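Local coordinates for protein fructuronate-tagaturonate epimerase UxaE from Cohnella laeviribosi in complex with 1 glycerol (Cohnella laeviribosi, PDB 6IL9) that probably interconverts fructuronate and tagaturonate as a zinc-binding TIM-barrel epimerase, acting on a hydroxyl-bearing carbon of the sugar acid, at residues T82-F87 against E153-D158; V407-N412 against A434-H439. One frame throughout, in Å; residues are numbered along the deposited sequence.

Interaction 1 of 2, residues T82-F87 against E153-D158; sequences TVPQAF and EGYGAD
Tyr155 has its CG placed between the backbone N and the carbonyl carbon (chi1 74°), a turn that swings the phenol back along residues 82-87 until its OH meets Thr82 O; Phe87, with CG beside its own N, brings its ring edge to Gly154 and Gly156. The setting is the TIM barrel: residues 153-158 lead into its third strand, 156-162, and residues 82-87 form part of the loop before its first, 93-96. The Tyr155 hydroxyl donates to Thr82 O at 2.7 Å, coming from above the carbonyl plane, 50° out of it. Pro84 lies alongside the phenol, its CA over one ring face in a CH-pi contact, 4.2 Å from the centroid, while Pro84 CG packs on CE2 of Tyr155 at 3.8 Å. With an alanine here, Thr82 O would probably lose its hydrogen-bond donor and Pro84 the ring it lies against. The tyrosine's backbone is used too. Gln85 N donates to Tyr155 O at 2.9 Å, nearly straight (163°), and a water bridges Val83 O and Tyr155 N, so both peptide groups flanking the tyrosine CA are tied to the neighbouring loop. Ala142, Ala143 and Val146 of helix 135-149 also pack on the tyrosine side chain. At Gly154 a CB would run into Gln85 OE1, and the backbone angles there would by themselves jam it against the carbonyl of Glu153. Farther along, Phe87 also stacks on His117, at the start of the neighbouring strand 117-124. On its rim, Phe87 CZ lies 3.6 Å from Gly154 O and CE2 sits 3.5 Å from Gly156 N, both close to the plane of the ring.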
loop_
_atom_site.group_PDB
_atom_site.type_symbol
_atom_site.label_atom_id
_atom_site.label_comp_id
_atom_site.label_asym_id
_atom_site.label_seq_id
_atom_site.Cartn_x
_atom_site.Cartn_y
_atom_site.Cartn_z
ATOM N N THR A 82 -7.343 8.185 16.026
ATOM C CA THR A 82 -7.995 7.371 15.000
ATOM C C THR A 82 -8.106 8.075 13.653
ATOM O O THR A 82 -8.648 7.487 12.709
ATOM C CB THR A 82 -9.400 6.932 15.454
ATOM O OG1 THR A 82 -10.248 8.082 15.602
ATOM C CG2 THR A 82 -9.324 6.180 16.772
ATOM N N VAL A 83 -7.612 9.301 13.541
ATOM C CA VAL A 83 -7.653 10.084 12.306
ATOM C C VAL A 83 -6.302 9.955 11.617
ATOM O O VAL A 83 -5.273 10.129 12.283
ATOM C CB VAL A 83 -7.959 11.564 12.598
ATOM C CG1 VAL A 83 -7.954 12.381 11.310
ATOM C CG2 VAL A 83 -9.283 11.690 13.351
ATOM N N PRO A 84 -6.247 9.664 10.318
ATOM C CA PRO A 84 -4.943 9.550 9.647
ATOM C C PRO A 84 -4.157 10.848 9.753
ATOM O O PRO A 84 -4.731 11.938 9.765
ATOM C CB PRO A 84 -5.309 9.246 8.190
ATOM C CG PRO A 84 -6.738 8.775 8.220
ATOM C CD PRO A 84 -7.373 9.473 9.385
ATOM N N GLN A 85 -2.827 10.721 9.805
ATOM C CA GLN A 85 -1.938 11.875 9.835
ATOM C C GLN A 85 -0.804 11.709 8.832
ATOM O O GLN A 85 -0.386 10.593 8.508
ATOM C CB GLN A 85 -1.344 12.093 11.230
ATOM C CG GLN A 85 -0.325 11.043 11.633
ATOM C CD GLN A 85 0.505 11.482 12.821
ATOM O OE1 GLN A 85 0.096 11.316 13.972
ATOM N NE2 GLN A 85 1.671 12.062 12.550
ATOM N N ALA A 86 -0.319 12.841 8.334
ATOM C CA ALA A 86 0.895 12.860 7.536
ATOM C C ALA A 86 2.108 12.716 8.447
ATOM O O ALA A 86 2.039 12.978 9.647
ATOM C CB ALA A 86 0.990 14.160 6.744
ATOM N N PHE A 87 3.240 12.298 7.863
ATOM C CA PHE A 87 4.437 12.053 8.660
ATOM C C PHE A 87 5.645 12.886 8.258
ATOM O O PHE A 87 6.609 12.948 9.032
ATOM C CB PHE A 87 4.822 10.566 8.600
ATOM C CG PHE A 87 3.877 9.697 9.362
ATOM C CD1 PHE A 87 3.841 9.757 10.745
ATOM C CD2 PHE A 87 2.978 8.878 8.697
ATOM C CE1 PHE A 87 2.938 8.980 11.466
ATOM C CE2 PHE A 87 2.071 8.108 9.405
ATOM C CZ PHE A 87 2.056 8.152 10.780
ATOM N N GLU A 153 0.140 6.154 18.384
ATOM C CA GLU A 153 1.308 6.802 17.800
ATOM C C GLU A 153 1.034 7.442 16.447
ATOM O O GLU A 153 1.857 8.237 15.985
ATOM C CB GLU A 153 2.452 5.795 17.653
ATOM C CG GLU A 153 3.189 5.508 18.947
ATOM C CD GLU A 153 2.339 4.769 19.948
ATOM O OE1 GLU A 153 1.697 3.769 19.561
ATOM O OE2 GLU A 153 2.307 5.187 21.128
ATOM N N GLY A 154 -0.067 7.112 15.797
ATOM C CA GLY A 154 -0.412 7.722 14.523
ATOM C C GLY A 154 -0.254 6.764 13.356
ATOM O O GLY A 154 0.692 5.969 13.298
ATOM N N TYR A 155 -1.180 6.848 12.408
ATOM C CA TYR A 155 -1.117 6.055 11.189
ATOM C C TYR A 155 -1.465 6.944 10.005
ATOM O O TYR A 155 -2.138 7.967 10.148
ATOM C CB TYR A 155 -2.070 4.841 11.236
ATOM C CG TYR A 155 -3.522 5.223 11.075
ATOM C CD1 TYR A 155 -4.280 5.603 12.175
ATOM C CD2 TYR A 155 -4.140 5.195 9.825
ATOM C CE1 TYR A 155 -5.609 5.971 12.028
ATOM C CE2 TYR A 155 -5.452 5.564 9.672
ATOM C CZ TYR A 155 -6.181 5.950 10.777
ATOM O OH TYR A 155 -7.496 6.312 10.607
ATOM N N GLY A 156 -1.003 6.529 8.827
ATOM C CA GLY A 156 -1.262 7.258 7.603
ATOM C C GLY A 156 -2.229 6.573 6.657
ATOM O O GLY A 156 -2.511 5.380 6.790
ATOM N N ALA A 157 -2.732 7.324 5.679
ATOM C CA ALA A 157 -3.657 6.817 4.670
ATOM C C ALA A 157 -3.201 7.299 3.302
ATOM O O ALA A 157 -3.102 8.511 3.074
ATOM C CB ALA A 157 -5.094 7.284 4.949
ATOM N N ASP A 158 -2.942 6.354 2.395
ATOM C CA ASP A 158 -2.319 6.600 1.099
ATOM C C ASP A 158 -3.331 6.348 -0.012
ATOM O O ASP A 158 -3.877 5.243 -0.126
ATOM C CB ASP A 158 -1.092 5.690 0.945
ATOM C CG ASP A 158 -0.396 5.807 -0.404
ATOM O OD1 ASP A 158 -0.604 6.781 -1.163
ATOM O OD2 ASP A 158 0.409 4.888 -0.683
HETATM O O HOH W 1 -3.384 8.675 13.500
#

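Interaction 2 of 2, residues V407-N412 against A434-H439; sequences VTTNLN and ARQLLH
Gln436 OE1 is gripped twice: Thr409 OG1 donates to it at 2.8 Å, and a water donates to it at 2.9 Å. The threonine hydroxyl approaches from above the carbonyl plane of the amide, 50° out of it, with a C=O...O angle of 123°. The same water also hydrogen-bonds Thr408 OG1, at 2.9 Å, so neighbouring threonines reach one carbonyl oxygen, one directly and one through solvent; Thr408 OG1 has a further partner in Gln310. Gln436 stands on helix 432-440 with CG beside its backbone N (chi1 -67°) and the chain extended beyond, which carries the amide past Thr409 to the side chain of Val407. There Val407 CG1 rests 3.7 Å from Gln436 NE2. That nitrogen is occupied by Lys311 O and Gln310 OE1, so both ends of the buried amide are bonded, which probably fixes its rotation. The threonine and the glutamine run past each other in opposite directions, and Thr409 OG1 comes within 3.4 Å of Gln436 CB as well as meeting the amide. One residue on from Gln436 the contact thins to a single apolar touch, Leu411 CD2 against Leu437 CD1 at 4.3 Å. Asn410 opens an Asx turn, its OD1 accepting from Asn412 N at 3.0 Å, and Asn410 N bonds to Asp433 OD1 on the same helix as Gln436. The contact thus lays the loop that follows helix 384-402 against helix 432-440. Helix 384-402 packs against both partners, Phe398 meeting Thr409 and Leu437, while Arg435 and Leu438 of helix 432-440 lean on Leu373 of helix 369-382.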
loop_
_atom_site.group_PDB
_atom_site.type_symbol
_atom_site.label_atom_id
_atom_site.label_comp_id
_atom_site.label_asym_id
_atom_site.label_seq_id
_atom_site.Cartn_x
_atom_site.Cartn_y
_atom_site.Cartn_z
ATOM N N VAL A 407 3.353 -10.332 -14.893
ATOM C CA VAL A 407 4.081 -11.410 -14.237
ATOM C C VAL A 407 4.620 -12.360 -15.300
ATOM O O VAL A 407 4.112 -12.432 -16.420
ATOM C CB VAL A 407 3.191 -12.180 -13.231
ATOM C CG1 VAL A 407 2.782 -11.265 -12.062
ATOM C CG2 VAL A 407 1.944 -12.749 -13.939
ATOM N N THR A 408 5.674 -13.102 -14.946
ATOM C CA THR A 408 6.214 -14.120 -15.843
ATOM C C THR A 408 5.978 -15.523 -15.294
ATOM O O THR A 408 6.781 -16.434 -15.509
ATOM C CB THR A 408 7.704 -13.882 -16.104
ATOM O OG1 THR A 408 8.407 -13.757 -14.861
ATOM C CG2 THR A 408 7.907 -12.614 -16.937
ATOM N N THR A 409 4.860 -15.695 -14.590
ATOM C CA THR A 409 4.492 -16.956 -13.961
ATOM C C THR A 409 4.570 -18.131 -14.921
ATOM O O THR A 409 4.055 -18.074 -16.043
ATOM C CB THR A 409 3.066 -16.833 -13.446
ATOM O OG1 THR A 409 2.923 -15.580 -12.756
ATOM C CG2 THR A 409 2.705 -17.986 -12.534
ATOM N N ASN A 410 5.184 -19.212 -14.458
ATOM C CA ASN A 410 5.220 -20.460 -15.207
ATOM C C ASN A 410 4.247 -21.426 -14.538
ATOM O O ASN A 410 4.595 -22.088 -13.554
ATOM C CB ASN A 410 6.633 -21.037 -15.255
ATOM C CG ASN A 410 6.691 -22.294 -16.071
ATOM O OD1 ASN A 410 5.708 -22.647 -16.712
ATOM N ND2 ASN A 410 7.826 -22.980 -16.053
ATOM N N LEU A 411 3.035 -21.527 -15.092
ATOM C CA LEU A 411 2.055 -22.472 -14.562
ATOM C C LEU A 411 2.571 -23.907 -14.573
ATOM O O LEU A 411 2.139 -24.730 -13.751
ATOM C CB LEU A 411 0.750 -22.380 -15.360
ATOM C CG LEU A 411 0.027 -21.034 -15.372
ATOM C CD1 LEU A 411 -1.181 -21.152 -16.274
ATOM C CD2 LEU A 411 -0.392 -20.621 -13.972
ATOM N N ASN A 412 3.484 -24.236 -15.494
ATOM C CA ASN A 412 4.027 -25.591 -15.559
ATOM C C ASN A 412 4.811 -25.969 -14.304
ATOM O O ASN A 412 5.058 -27.161 -14.078
ATOM C CB ASN A 412 4.915 -25.724 -16.803
ATOM C CG ASN A 412 5.132 -27.171 -17.209
ATOM O OD1 ASN A 412 6.278 -27.619 -17.383
ATOM N ND2 ASN A 412 4.048 -27.917 -17.325
ATOM N N ALA A 434 2.938 -20.482 -7.760
ATOM C CA ALA A 434 1.637 -20.537 -7.090
ATOM C C ALA A 434 1.340 -19.238 -6.337
ATOM O O ALA A 434 0.193 -18.776 -6.316
ATOM C CB ALA A 434 1.577 -21.734 -6.137
ATOM N N ARG A 435 2.351 -18.639 -5.698
ATOM C CA ARG A 435 2.127 -17.346 -5.050
ATOM C C ARG A 435 1.626 -16.310 -6.051
ATOM O O ARG A 435 0.670 -15.574 -5.776
ATOM C CB ARG A 435 3.401 -16.853 -4.359
ATOM C CG ARG A 435 3.640 -17.503 -2.999
ATOM C CD ARG A 435 4.888 -16.945 -2.329
ATOM N NE ARG A 435 4.747 -15.542 -1.927
ATOM C CZ ARG A 435 4.130 -15.135 -0.823
ATOM N NH1 ARG A 435 3.586 -16.027 -0.005
ATOM N NH2 ARG A 435 4.052 -13.830 -0.537
ATOM N N GLN A 436 2.254 -16.237 -7.230
ATOM C CA GLN A 436 1.803 -15.250 -8.209
ATOM C C GLN A 436 0.401 -15.566 -8.711
ATOM O O GLN A 436 -0.402 -14.653 -8.945
ATOM C CB GLN A 436 2.781 -15.182 -9.375
ATOM C CG GLN A 436 4.134 -14.626 -8.957
ATOM C CD GLN A 436 4.929 -14.145 -10.143
ATOM O OE1 GLN A 436 5.061 -14.857 -11.141
ATOM N NE2 GLN A 436 5.460 -12.936 -10.052
ATOM N N LEU A 437 0.096 -16.856 -8.870
ATOM C CA LEU A 437 -1.224 -17.279 -9.324
ATOM C C LEU A 437 -2.305 -16.748 -8.397
ATOM O O LEU A 437 -3.305 -16.184 -8.853
ATOM C CB LEU A 437 -1.272 -18.804 -9.381
ATOM C CG LEU A 437 -2.639 -19.459 -9.563
ATOM C CD1 LEU A 437 -3.143 -19.187 -10.975
ATOM C CD2 LEU A 437 -2.553 -20.959 -9.277
ATOM N N LEU A 438 -2.111 -16.919 -7.087
ATOM C CA LEU A 438 -3.110 -16.469 -6.118
ATOM C C LEU A 438 -3.028 -14.965 -5.866
ATOM O O LEU A 438 -4.053 -14.337 -5.572
ATOM C CB LEU A 438 -2.949 -17.244 -4.802
ATOM C CG LEU A 438 -3.707 -18.579 -4.652
ATOM C CD1 LEU A 438 -5.204 -18.357 -4.624
ATOM C CD2 LEU A 438 -3.351 -19.591 -5.762
ATOM N N HIS A 439 -1.837 -14.369 -5.999
ATOM C CA HIS A 439 -1.664 -12.947 -5.692
ATOM C C HIS A 439 -2.536 -12.104 -6.606
ATOM O O HIS A 439 -3.275 -11.228 -6.151
ATOM C CB HIS A 439 -0.181 -12.567 -5.859
ATOM C CG HIS A 439 0.187 -11.199 -5.352
ATOM N ND1 HIS A 439 -0.379 -10.035 -5.834
ATOM C CD2 HIS A 439 1.107 -10.816 -4.432
ATOM C CE1 HIS A 439 0.160 -8.996 -5.220
ATOM N NE2 HIS A 439 1.069 -9.442 -4.365
HETATM O O HOH W 2 7.592 -15.071 -12.465
#

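Interaction 1 closes before interaction 2 opens along the chain, and the two do not touch: their centres are 34 Å apart, their nearest atoms about 15 Å, on opposite sides of the chain's centre. They share no helix or strand. Interaction 1 ties the loop before the first barrel strand to the entry of strand 156-162, whose far end carries the zinc ligand His161. Interaction 2 belongs to the helices that follow the last barrel strand, 363-367; its helix 432-440 carries His439, which bonds the phosphoserine at position 346, not far along the chain from the zinc ligand His343. The two contacts thus brace separate parts of the fold.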